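Local coordinates for protein Non-heme chloroperoxidase CPO-A1 (Streptomyces aureofaciens, PDB 1A8Q) that halogenates organic substrates without a haem or metal cofactor, brominating as well as chlorinating, and may chlorinate in 7-chlorotetracycline biosynthesis, at residues A[89-94]-A[114-119]; A[154-159]-A[179-184]; A[163-168]-A[175-180]; A[171-176]-A[256-261]; A[221-226]-A[250-255]. All coordinates share one frame; numbering follows the deposited sequence.

Interaction 1: residues A[89-94]-A[114-119]; sequences TLVAHS and SAVLLS
L90 and A92 put their backbone N and O toward strand 114-118 and tie two neighbouring parallel strands in the central sheet of the alpha/beta hydrolase fold. Across them run L90 N to S114 O, V116 N to L90 O, A92 N to V116 O, L118 N to A92 O (2.8 Å) and, just past the end of the strand, S94 N to L118 O. The two axes diverge by only 7°. On the face carrying T89, V91 and H93, V91 and V116 lie side by side and point the same way, with CG1 of V91 against CB of V116 at 4.0 Å. The H93 ring reaches the far strand by one corner, CD2, which sits near L118 O and 4.0 Å from S119 CB. S94 CB lies over the centre of this ring.

Further out, helix 260-272 covers the T89 face through L268, F271 and L272, while L100 of helix 96-107 packs on L90, A92 and L117; that helix is the crossover of the beta-alpha-beta unit. S94 belongs to the catalytic triad, and its phi of 55° is the strained backbone of a nucleophile elbow. Its OG bonds to H252 NE2, and H93 NE2 holds the carbonyl of the same H252. At the other end of the pair, S114 turns OG between its backbone N and carbonyl carbon (chi1 53°), where it accepts a hydrogen bond from T89 OG1 at 2.7 Å.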
# COMPACT_ATOMS: atom_id res chain seq x y z
N THR A 89 -10.76 -5.50 -8.57
CA THR A 89 -9.64 -4.59 -8.79
C THR A 89 -8.90 -4.48 -7.44
O THR A 89 -9.56 -4.14 -6.47
CB THR A 89 -10.10 -3.21 -9.24
OG1 THR A 89 -10.61 -3.36 -10.59
CG2 THR A 89 -8.90 -2.25 -9.35
N LEU A 90 -7.61 -4.73 -7.45
CA LEU A 90 -6.82 -4.56 -6.23
C LEU A 90 -6.14 -3.22 -6.33
O LEU A 90 -5.59 -2.84 -7.39
CB LEU A 90 -5.69 -5.61 -6.15
CG LEU A 90 -6.17 -7.06 -5.99
CD1 LEU A 90 -4.91 -7.95 -5.97
CD2 LEU A 90 -7.00 -7.23 -4.73
N VAL A 91 -6.18 -2.44 -5.26
CA VAL A 91 -5.60 -1.09 -5.28
C VAL A 91 -4.63 -1.08 -4.08
O VAL A 91 -5.09 -1.34 -2.97
CB VAL A 91 -6.67 -0.03 -5.02
CG1 VAL A 91 -6.03 1.35 -4.94
CG2 VAL A 91 -7.74 -0.08 -6.12
N ALA A 92 -3.36 -0.84 -4.32
CA ALA A 92 -2.40 -0.94 -3.21
C ALA A 92 -1.59 0.33 -3.05
O ALA A 92 -1.28 1.01 -4.02
CB ALA A 92 -1.46 -2.11 -3.58
N HIS A 93 -1.25 0.65 -1.79
CA HIS A 93 -0.35 1.80 -1.57
C HIS A 93 0.95 1.33 -0.92
O HIS A 93 0.91 0.43 -0.09
CB HIS A 93 -1.04 2.77 -0.57
CG HIS A 93 -0.15 3.86 -0.09
ND1 HIS A 93 0.09 3.98 1.29
CD2 HIS A 93 0.54 4.85 -0.68
CE1 HIS A 93 0.89 5.02 1.48
NE2 HIS A 93 1.19 5.57 0.30
N SER A 94 2.06 1.92 -1.35
CA SER A 94 3.37 1.70 -0.68
C SER A 94 3.77 0.26 -0.58
O SER A 94 3.70 -0.48 -1.57
CB SER A 94 3.19 2.40 0.70
OG SER A 94 4.48 2.69 1.23
N SER A 114 -8.25 -6.04 -12.68
CA SER A 114 -7.24 -5.02 -12.92
C SER A 114 -6.55 -4.67 -11.57
O SER A 114 -6.98 -5.18 -10.55
CB SER A 114 -7.83 -3.75 -13.53
OG SER A 114 -8.95 -3.32 -12.70
N ALA A 115 -5.52 -3.84 -11.66
CA ALA A 115 -4.73 -3.51 -10.47
C ALA A 115 -4.23 -2.08 -10.53
O ALA A 115 -4.06 -1.47 -11.59
CB ALA A 115 -3.48 -4.40 -10.40
N VAL A 116 -4.09 -1.48 -9.33
CA VAL A 116 -3.60 -0.11 -9.25
C VAL A 116 -2.45 -0.11 -8.24
O VAL A 116 -2.67 -0.58 -7.13
CB VAL A 116 -4.68 0.87 -8.72
CG1 VAL A 116 -4.11 2.27 -8.60
CG2 VAL A 116 -5.90 0.85 -9.68
N LEU A 117 -1.32 0.48 -8.61
CA LEU A 117 -0.17 0.54 -7.70
C LEU A 117 0.05 2.00 -7.41
O LEU A 117 0.49 2.77 -8.26
CB LEU A 117 1.07 -0.05 -8.41
CG LEU A 117 1.11 -1.57 -8.58
CD1 LEU A 117 2.41 -1.87 -9.35
CD2 LEU A 117 1.17 -2.36 -7.29
N LEU A 118 -0.32 2.45 -6.19
CA LEU A 118 -0.13 3.85 -5.83
C LEU A 118 1.09 4.02 -4.96
O LEU A 118 1.15 3.43 -3.85
CB LEU A 118 -1.40 4.26 -4.99
CG LEU A 118 -1.34 5.67 -4.40
CD1 LEU A 118 -1.32 6.77 -5.44
CD2 LEU A 118 -2.57 5.93 -3.49
N SER A 119 2.07 4.77 -5.43
CA SER A 119 3.30 5.07 -4.68
C SER A 119 3.87 3.79 -4.10
O SER A 119 4.20 3.75 -2.90
CB SER A 119 2.98 6.07 -3.55
OG SER A 119 2.21 7.19 -4.09

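Interaction 2: residues A[154-159]-A[179-184]; sequences FWKDTA and AFWYMA
A184 sets its methyl group over one face of the W155 indole. Its CB stands 3.4 Å from the centroid of the five-membered ring and only 9° off the normal, a close CH-pi contact; F154 CD2 backs the opposite face. That methyl is one bump; the other is the F180 ring, which CG, anti to the backbone N (chi1 180°), carries into a notch of helix 137-162 formed by W155, T158 and A159. There CE2 lies 3.4 Å from W155 O, CD2 meets A159 CB at 3.8 Å, and CZ touches T158 CG2. The side chains of F180 and W155 cross at about a right angle. On the outer side W181 runs alongside K156, its CD1 3.8 Å from K156 CG, and its NE1 bonds to S152. A water accepts from W155 NE1 at 2.9 Å and lies 2.8 Å from A184 O, linking the two helices. The short segments approach to 8.9 Å between axes and run at 138°. W28 meets the W155 ring edge-to-face, and P29 and L30 press on F180. Both helices belong to the cap that alpha/beta hydrolases insert between strands 112-118 and 215-220.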
# COMPACT_ATOMS: atom_id res chain seq x y z
N PHE A 154 8.51 8.55 17.09
CA PHE A 154 8.98 8.25 15.72
C PHE A 154 7.87 8.42 14.69
O PHE A 154 8.13 8.90 13.56
CB PHE A 154 9.55 6.83 15.66
CG PHE A 154 10.07 6.49 14.26
CD1 PHE A 154 11.19 7.12 13.79
CD2 PHE A 154 9.42 5.49 13.55
CE1 PHE A 154 11.69 6.76 12.51
CE2 PHE A 154 9.92 5.13 12.28
CZ PHE A 154 11.04 5.77 11.83
N TRP A 155 6.64 8.05 15.03
CA TRP A 155 5.55 8.25 14.03
C TRP A 155 5.30 9.72 13.84
O TRP A 155 4.97 10.16 12.72
CB TRP A 155 4.30 7.49 14.50
CG TRP A 155 4.54 6.03 14.67
CD1 TRP A 155 4.07 5.25 15.70
CD2 TRP A 155 5.19 5.12 13.75
NE1 TRP A 155 4.47 3.97 15.52
CE2 TRP A 155 5.14 3.85 14.33
CE3 TRP A 155 5.80 5.30 12.50
CZ2 TRP A 155 5.68 2.72 13.71
CZ3 TRP A 155 6.32 4.16 11.87
CH2 TRP A 155 6.27 2.91 12.50
N LYS A 156 5.33 10.53 14.92
CA LYS A 156 5.14 11.98 14.76
C LYS A 156 6.23 12.56 13.85
O LYS A 156 5.91 13.37 12.95
CB LYS A 156 5.21 12.68 16.12
CG LYS A 156 4.10 12.07 17.01
CD LYS A 156 4.16 12.44 18.47
CE LYS A 156 4.65 13.83 18.78
NZ LYS A 156 3.65 14.86 18.33
N ASP A 157 7.49 12.12 14.03
CA ASP A 157 8.55 12.66 13.19
C ASP A 157 8.46 12.16 11.74
O ASP A 157 8.74 12.93 10.82
CB ASP A 157 9.91 12.25 13.76
CG ASP A 157 10.19 12.86 15.13
OD1 ASP A 157 9.60 13.85 15.53
OD2 ASP A 157 11.07 12.31 15.82
N THR A 158 8.08 10.92 11.56
CA THR A 158 7.96 10.32 10.23
C THR A 158 6.82 10.91 9.42
O THR A 158 6.95 10.91 8.17
CB THR A 158 7.75 8.81 10.42
OG1 THR A 158 8.95 8.34 11.11
CG2 THR A 158 7.62 8.06 9.10
N ALA A 159 5.78 11.38 10.10
CA ALA A 159 4.66 11.96 9.31
C ALA A 159 5.11 13.13 8.46
O ALA A 159 4.52 13.35 7.37
CB ALA A 159 3.56 12.39 10.27
N ALA A 179 -3.64 11.82 12.57
CA ALA A 179 -4.27 10.56 12.18
C ALA A 179 -3.25 9.46 11.81
O ALA A 179 -3.50 8.27 12.03
CB ALA A 179 -5.21 10.81 11.01
N PHE A 180 -2.14 9.89 11.20
CA PHE A 180 -1.03 8.99 10.90
C PHE A 180 -0.57 8.32 12.21
O PHE A 180 -0.46 7.09 12.25
CB PHE A 180 0.11 9.81 10.25
CG PHE A 180 1.32 8.97 9.89
CD1 PHE A 180 1.41 8.38 8.65
CD2 PHE A 180 2.37 8.87 10.79
CE1 PHE A 180 2.55 7.64 8.33
CE2 PHE A 180 3.51 8.13 10.47
CZ PHE A 180 3.59 7.52 9.23
N TRP A 181 -0.29 9.18 13.18
CA TRP A 181 0.14 8.65 14.50
C TRP A 181 -0.91 7.72 15.08
O TRP A 181 -0.58 6.63 15.57
CB TRP A 181 0.42 9.82 15.42
CG TRP A 181 0.71 9.44 16.85
CD1 TRP A 181 1.88 9.04 17.38
CD2 TRP A 181 -0.27 9.45 17.90
NE1 TRP A 181 1.70 8.80 18.76
CE2 TRP A 181 0.40 9.06 19.07
CE3 TRP A 181 -1.62 9.78 17.97
CZ2 TRP A 181 -0.25 8.96 20.30
CZ3 TRP A 181 -2.26 9.71 19.20
CH2 TRP A 181 -1.58 9.27 20.36
N TYR A 182 -2.18 8.09 15.06
CA TYR A 182 -3.27 7.27 15.62
C TYR A 182 -3.34 5.90 14.98
O TYR A 182 -3.52 4.88 15.67
CB TYR A 182 -4.59 8.05 15.36
CG TYR A 182 -5.85 7.34 15.76
CD1 TYR A 182 -6.56 6.56 14.85
CD2 TYR A 182 -6.40 7.55 17.03
CE1 TYR A 182 -7.73 5.92 15.20
CE2 TYR A 182 -7.59 6.93 17.37
CZ TYR A 182 -8.26 6.16 16.45
OH TYR A 182 -9.43 5.51 16.77
N MET A 183 -3.24 5.81 13.64
CA MET A 183 -3.24 4.53 12.97
C MET A 183 -1.96 3.73 13.34
O MET A 183 -2.11 2.51 13.52
CB MET A 183 -3.31 4.72 11.42
CG MET A 183 -4.73 5.27 11.12
SD MET A 183 -4.87 5.34 9.28
CE MET A 183 -4.14 6.94 9.04
N ALA A 184 -0.85 4.40 13.38
CA ALA A 184 0.43 3.68 13.65
C ALA A 184 0.50 3.12 15.05
O ALA A 184 1.11 2.06 15.25
CB ALA A 184 1.56 4.67 13.39
O HOH W 1 3.38 1.63 16.77

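Interaction 3: residues A[163-168]-A[175-180]; sequences FSANRP and GNKDAF
F163 sends its ring from the end of helix 137-162 to the flank of helix 174-184. CB points toward that helix, and with CG anti to the carbonyl carbon (chi1 -68°) the ring continues the same way. CD1 packs against V257 and CE1 against M256; the CE2 and CZ corner meets the helix. CE2 lies 3.7 Å from N176 O and meets F180 CB, near the ring plane, at 4.1 Å. CZ sits under N176 CB, also at 4.1 Å. That carbon hangs over one face of the ring, 4.3 Å from the centroid and 19° off the normal, while the N176 amide is turned 33° from the ring plane. The carbonyl of N176 accepts from F180 N, so the ring rests against an oxygen already used within the helix. A165 CB touches the extended K177 chain at CE, 3.9 Å away; the ammonium beyond it forms a salt bridge with E160. The chain can fold back like this because S164, with positive phi, is the C-prime residue of a Schellman motif (A165 N to E160 O, S164 N to G161 O). The motif ends helix 137-162, and F163 packs onto the next helix, both within the helical cap of the alpha/beta hydrolase fold.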
# COMPACT_ATOMS: atom_id res chain seq x y z
N PHE A 163 4.22 12.95 4.27
CA PHE A 163 3.33 13.88 3.57
C PHE A 163 4.08 15.02 2.92
O PHE A 163 3.42 15.94 2.40
CB PHE A 163 2.36 14.52 4.60
CG PHE A 163 1.38 13.55 5.19
CD1 PHE A 163 0.44 12.90 4.43
CD2 PHE A 163 1.43 13.27 6.56
CE1 PHE A 163 -0.47 11.99 4.96
CE2 PHE A 163 0.52 12.37 7.11
CZ PHE A 163 -0.42 11.74 6.33
N SER A 164 5.42 14.98 2.85
CA SER A 164 6.20 16.08 2.31
C SER A 164 5.74 17.39 2.91
O SER A 164 5.63 18.46 2.28
CB SER A 164 6.09 16.18 0.76
OG SER A 164 6.65 15.00 0.22
N ALA A 165 5.61 17.39 4.26
CA ALA A 165 5.06 18.56 4.94
C ALA A 165 6.09 19.65 5.16
O ALA A 165 5.82 20.69 5.78
CB ALA A 165 4.47 18.06 6.27
N ASN A 166 7.31 19.42 4.69
CA ASN A 166 8.36 20.42 4.71
C ASN A 166 8.25 21.38 3.52
O ASN A 166 8.99 22.38 3.49
CB ASN A 166 9.74 19.75 4.71
CG ASN A 166 9.78 18.50 3.86
OD1 ASN A 166 9.33 18.43 2.72
ND2 ASN A 166 10.34 17.43 4.45
N ARG A 167 7.37 21.12 2.57
CA ARG A 167 7.27 22.03 1.43
C ARG A 167 6.39 23.22 1.74
O ARG A 167 5.25 23.04 2.16
CB ARG A 167 6.72 21.30 0.20
CG ARG A 167 7.49 20.03 -0.09
CD ARG A 167 8.93 20.40 -0.45
NE ARG A 167 9.55 19.30 -1.18
CZ ARG A 167 10.87 19.25 -1.36
NH1 ARG A 167 11.64 20.20 -0.84
NH2 ARG A 167 11.40 18.27 -2.08
N PRO A 168 6.94 24.42 1.61
CA PRO A 168 6.18 25.64 1.82
C PRO A 168 4.88 25.61 1.05
O PRO A 168 4.85 25.16 -0.09
CB PRO A 168 7.08 26.74 1.25
CG PRO A 168 8.46 26.17 1.32
CD PRO A 168 8.32 24.69 1.12
N GLY A 175 -4.17 17.66 11.49
CA GLY A 175 -5.00 16.47 11.58
C GLY A 175 -4.44 15.29 10.81
O GLY A 175 -4.60 14.14 11.21
N ASN A 176 -3.89 15.48 9.60
CA ASN A 176 -3.34 14.38 8.82
C ASN A 176 -2.21 13.70 9.66
O ASN A 176 -2.14 12.47 9.64
CB ASN A 176 -2.67 14.92 7.53
CG ASN A 176 -3.61 15.14 6.36
OD1 ASN A 176 -3.55 16.19 5.71
ND2 ASN A 176 -4.48 14.19 6.01
N LYS A 177 -1.39 14.54 10.23
CA LYS A 177 -0.24 14.01 11.01
C LYS A 177 -0.73 13.28 12.25
O LYS A 177 -0.19 12.22 12.62
CB LYS A 177 0.71 15.13 11.38
CG LYS A 177 1.29 15.95 10.24
CD LYS A 177 2.05 17.19 10.77
CE LYS A 177 2.39 18.08 9.57
NZ LYS A 177 3.34 19.17 9.95
N ASP A 178 -1.75 13.86 12.91
CA ASP A 178 -2.29 13.20 14.09
C ASP A 178 -2.96 11.88 13.73
O ASP A 178 -2.88 10.90 14.46
CB ASP A 178 -3.30 14.10 14.82
CG ASP A 178 -2.63 15.30 15.48
OD1 ASP A 178 -1.41 15.39 15.68
OD2 ASP A 178 -3.35 16.29 15.70
N ALA A 179 -3.64 11.82 12.57
CA ALA A 179 -4.27 10.56 12.18
C ALA A 179 -3.25 9.46 11.81
O ALA A 179 -3.50 8.27 12.03
CB ALA A 179 -5.21 10.81 11.01
N PHE A 180 -2.14 9.89 11.20
CA PHE A 180 -1.03 8.99 10.90
C PHE A 180 -0.57 8.32 12.21
O PHE A 180 -0.46 7.09 12.25
CB PHE A 180 0.11 9.81 10.25
CG PHE A 180 1.32 8.97 9.89
CD1 PHE A 180 1.41 8.38 8.65
CD2 PHE A 180 2.37 8.87 10.79
CE1 PHE A 180 2.55 7.64 8.33
CE2 PHE A 180 3.51 8.13 10.47
CZ PHE A 180 3.59 7.52 9.23

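Interaction 4: residues A[171-176]-A[256-261]; sequences KVTQGN and MVPGDK
The N176 amide bridges to the loop before helix 260-272 from within a capping box, in which T173 OG1 accepts from N176 N at 2.8 Å and N176 OD1 in turn accepts from T173 N at 3.1 Å. This begins helix 174-184 and fixes the amide, with OD1 facing the cap and ND2 turned to the other segment. ND2 gives the one hydrogen bond across the contact, to M256 O at 3.0 Å. The bond is bent, 140° at the hydrogen, and the donor stands well above the carbonyl plane. P258 comes from the opposite direction, and its CD touches two oxygens, K171 O at 3.5 Å and N176 OD1 at 3.6 Å. Those contacts are the close-packed part. Deeper in, V172 and V257 meet by their CG2 methyls at 4.4 Å, a looser touch, though both also pack on F163. The solvent side is looser still: K171 has its CB near P258 O, but the exposed chain, bent at chi2 and chi4, leads its ammonium away, and T173 CG2 only grazes the proline ring. The turn is completed by G259, N-cap of helix 260-272, whose backbone angles (phi 91°) suit glycine; its N bonds to E262 OE1, and K261 N closes back onto V257 O at 2.9 Å.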
# COMPACT_ATOMS: atom_id res chain seq x y z
N LYS A 171 -0.66 21.48 1.67
CA LYS A 171 -2.04 21.42 2.12
C LYS A 171 -2.26 20.38 3.22
O LYS A 171 -3.40 20.03 3.57
CB LYS A 171 -2.95 21.05 0.95
CG LYS A 171 -3.93 22.15 0.60
CD LYS A 171 -3.31 23.44 0.11
CE LYS A 171 -4.41 24.27 -0.59
NZ LYS A 171 -5.21 25.04 0.41
N VAL A 172 -1.16 19.89 3.76
CA VAL A 172 -1.23 18.88 4.82
C VAL A 172 -1.72 19.56 6.10
O VAL A 172 -1.18 20.60 6.51
CB VAL A 172 0.18 18.30 5.08
CG1 VAL A 172 0.05 17.17 6.10
CG2 VAL A 172 0.79 17.77 3.79
N THR A 173 -2.67 18.92 6.79
CA THR A 173 -3.16 19.50 8.03
C THR A 173 -2.45 18.88 9.23
O THR A 173 -1.89 17.78 9.10
CB THR A 173 -4.67 19.19 8.20
OG1 THR A 173 -4.86 17.79 8.27
CG2 THR A 173 -5.44 19.63 6.94
N GLN A 174 -2.64 19.52 10.38
CA GLN A 174 -2.08 18.89 11.59
C GLN A 174 -2.86 17.60 11.81
O GLN A 174 -2.36 16.58 12.26
CB GLN A 174 -2.22 19.81 12.80
CG GLN A 174 -1.74 19.16 14.11
CD GLN A 174 -0.27 18.83 14.07
OE1 GLN A 174 0.51 19.64 13.56
NE2 GLN A 174 0.14 17.65 14.52
N GLY A 175 -4.17 17.66 11.49
CA GLY A 175 -5.00 16.47 11.58
C GLY A 175 -4.44 15.29 10.81
O GLY A 175 -4.60 14.14 11.21
N ASN A 176 -3.89 15.48 9.60
CA ASN A 176 -3.34 14.38 8.82
C ASN A 176 -2.21 13.70 9.66
O ASN A 176 -2.14 12.47 9.64
CB ASN A 176 -2.67 14.92 7.53
CG ASN A 176 -3.61 15.14 6.36
OD1 ASN A 176 -3.55 16.19 5.71
ND2 ASN A 176 -4.48 14.19 6.01
N MET A 256 -4.58 10.56 1.30
CA MET A 256 -5.10 11.25 2.48
C MET A 256 -4.96 12.75 2.47
O MET A 256 -5.56 13.45 3.30
CB MET A 256 -4.29 10.70 3.72
CG MET A 256 -4.79 9.32 4.10
SD MET A 256 -3.56 8.52 5.22
CE MET A 256 -2.33 8.09 4.02
N VAL A 257 -4.17 13.33 1.55
CA VAL A 257 -3.89 14.77 1.61
C VAL A 257 -4.93 15.54 0.79
O VAL A 257 -5.23 15.17 -0.35
CB VAL A 257 -2.50 15.06 1.00
CG1 VAL A 257 -2.27 16.56 0.85
CG2 VAL A 257 -1.36 14.50 1.86
N PRO A 258 -5.50 16.60 1.32
CA PRO A 258 -6.49 17.39 0.58
C PRO A 258 -5.96 17.78 -0.80
O PRO A 258 -4.81 18.19 -0.90
CB PRO A 258 -6.63 18.66 1.42
CG PRO A 258 -6.37 18.18 2.83
CD PRO A 258 -5.25 17.17 2.67
N GLY A 259 -6.82 17.74 -1.79
CA GLY A 259 -6.46 18.13 -3.16
C GLY A 259 -5.97 16.93 -3.95
O GLY A 259 -6.56 16.46 -4.95
N ASP A 260 -4.87 16.31 -3.44
CA ASP A 260 -4.38 15.12 -4.12
C ASP A 260 -5.34 13.98 -4.03
O ASP A 260 -5.45 13.15 -4.91
CB ASP A 260 -3.03 14.69 -3.52
CG ASP A 260 -1.90 15.64 -3.90
OD1 ASP A 260 -2.13 16.73 -4.44
OD2 ASP A 260 -0.75 15.30 -3.60
N LYS A 261 -6.02 13.84 -2.84
CA LYS A 261 -6.90 12.69 -2.74
C LYS A 261 -8.08 12.81 -3.71
O LYS A 261 -8.52 11.75 -4.14
CB LYS A 261 -7.36 12.50 -1.30
CG LYS A 261 -8.38 13.52 -0.85
CD LYS A 261 -8.69 13.13 0.64
CE LYS A 261 -9.69 14.08 1.27
NZ LYS A 261 -9.82 13.70 2.74

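Interaction 5: residues A[221-226]-A[250-255]; sequences DDDQVV and SSHGIA
H252 buries the most surface here, followed by S250 and D223. ND1 of the histidine donates to D223 OD2 at 2.8 Å in a nearly straight bond, 171° at the hydrogen. OD2 uses its syn lone pair and lies in the plane of the imidazole, although the carboxylate itself is turned 58° from the ring. V225 comes in at about a right angle: CB stands over one face, 3.9 Å from the centroid, so the imidazole is gripped at its edge and covered on its face. V226 CG2 presses obliquely on CE1 at 3.4 Å. With CG anti to the backbone N (chi1 -170°), H252 swings its ring toward the 221-226 loop.

The carboxylate is itself held by its own loop. OD1 accepts from V225 N at 2.9 Å, an Asx turn, and from V226 N at 2.8 Å, the latter from above the carboxylate plane. A water donates to both D223 OD2 (2.6 Å) and S251 O. The two backbone N-H groups and this water thus help fix the carboxylate's rotation. A second water accepts from Q224 N and H252 N.

S250, which also loses much surface, works through its backbone: its O accepts from D222 N at 3.0 Å, and OG is bound to D260. S251 OG makes an ST turn with G253 N. Across the ring, H252 NE2 bonds to S94 OG, and F162 meets the imidazole edge-to-face. Acid and histidine loops following successive strands, with the serine on its own turn, make up the catalytic triad of the alpha/beta hydrolase fold.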
# COMPACT_ATOMS: atom_id res chain seq x y z
N ASP A 221 6.02 12.77 -7.73
CA ASP A 221 7.46 12.98 -7.92
C ASP A 221 8.10 13.76 -6.80
O ASP A 221 9.27 14.11 -6.89
CB ASP A 221 7.71 13.64 -9.28
CG ASP A 221 7.28 15.07 -9.35
OD1 ASP A 221 6.91 15.73 -8.35
OD2 ASP A 221 7.35 15.61 -10.50
N ASP A 222 7.37 14.00 -5.68
CA ASP A 222 8.01 14.48 -4.47
C ASP A 222 7.83 13.46 -3.34
O ASP A 222 7.60 13.81 -2.16
CB ASP A 222 7.48 15.86 -4.05
CG ASP A 222 8.31 16.48 -2.95
OD1 ASP A 222 9.55 16.27 -2.92
OD2 ASP A 222 7.75 17.12 -2.05
N ASP A 223 7.86 12.19 -3.72
CA ASP A 223 7.71 11.10 -2.73
C ASP A 223 9.06 10.92 -2.03
O ASP A 223 10.06 10.45 -2.58
CB ASP A 223 7.19 9.86 -3.44
CG ASP A 223 6.75 8.77 -2.49
OD1 ASP A 223 7.42 8.66 -1.42
OD2 ASP A 223 5.79 8.07 -2.82
N GLN A 224 9.04 11.28 -0.75
CA GLN A 224 10.28 11.23 0.06
C GLN A 224 10.43 9.92 0.77
O GLN A 224 11.36 9.75 1.61
CB GLN A 224 10.20 12.40 1.07
CG GLN A 224 10.19 13.78 0.46
CD GLN A 224 10.04 14.93 1.44
OE1 GLN A 224 10.38 14.78 2.62
NE2 GLN A 224 9.57 16.08 0.98
N VAL A 225 9.59 8.94 0.51
CA VAL A 225 9.62 7.63 1.17
C VAL A 225 9.97 6.54 0.14
O VAL A 225 10.84 5.69 0.39
CB VAL A 225 8.28 7.30 1.84
CG1 VAL A 225 8.27 5.95 2.55
CG2 VAL A 225 7.89 8.38 2.87
N VAL A 226 9.27 6.55 -0.99
CA VAL A 226 9.43 5.55 -2.05
C VAL A 226 9.80 6.31 -3.32
O VAL A 226 8.97 6.94 -3.94
CB VAL A 226 8.15 4.73 -2.21
CG1 VAL A 226 8.25 3.71 -3.34
CG2 VAL A 226 7.82 3.98 -0.90
N SER A 250 3.56 15.74 -5.74
CA SER A 250 2.79 15.01 -4.73
C SER A 250 3.70 14.16 -3.83
O SER A 250 4.71 13.63 -4.26
CB SER A 250 1.75 14.09 -5.37
OG SER A 250 0.68 14.93 -5.84
N SER A 251 3.22 14.00 -2.59
CA SER A 251 3.98 13.19 -1.63
C SER A 251 3.62 11.73 -1.66
O SER A 251 2.95 11.17 -2.51
CB SER A 251 3.58 13.75 -0.24
OG SER A 251 2.25 13.39 0.12
N HIS A 252 4.11 11.01 -0.64
CA HIS A 252 3.85 9.61 -0.45
C HIS A 252 2.42 9.40 0.07
O HIS A 252 1.88 8.30 -0.04
CB HIS A 252 4.82 9.01 0.60
CG HIS A 252 4.77 7.51 0.66
ND1 HIS A 252 5.02 6.77 -0.48
CD2 HIS A 252 4.54 6.61 1.62
CE1 HIS A 252 4.88 5.49 -0.22
NE2 HIS A 252 4.64 5.34 1.07
N GLY A 253 1.77 10.44 0.58
CA GLY A 253 0.45 10.31 1.18
C GLY A 253 -0.70 10.86 0.33
O GLY A 253 -1.71 11.30 0.90
N ILE A 254 -0.65 10.63 -0.97
CA ILE A 254 -1.67 11.11 -1.91
C ILE A 254 -3.09 10.76 -1.52
O ILE A 254 -3.98 11.64 -1.65
CB ILE A 254 -1.35 10.52 -3.31
CG1 ILE A 254 -0.14 11.22 -3.95
CG2 ILE A 254 -2.55 10.61 -4.24
CD1 ILE A 254 0.46 10.32 -5.04
N ALA A 255 -3.39 9.57 -0.98
CA ALA A 255 -4.77 9.18 -0.73
C ALA A 255 -5.40 9.96 0.43
O ALA A 255 -6.63 9.95 0.54
CB ALA A 255 -4.83 7.70 -0.38
O HOH W 2 3.91 9.21 -4.22
O HOH W 3 6.65 12.28 0.64

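How the interactions relate
Interaction 1 comes first along the chain and lies in the middle of the sheet, about 7 Å from the chain's centre; the other four lie farther out. Interactions 2, 3 and 4 all use helix 174-184, from its C-terminal half to its N-terminal end; interactions 3 and 4 are about 7 Å apart between centres and share G175 and N176. Interaction 5 is nested within the loop closed by interaction 4. It touches interaction 1, about 14 Å away by centres, through the serine-histidine bond, completing the triad. R167 and D222 form a salt bridge from interaction 3 to interaction 5, so the loop joining the two cap helices is tied to the loop with the catalytic aspartate.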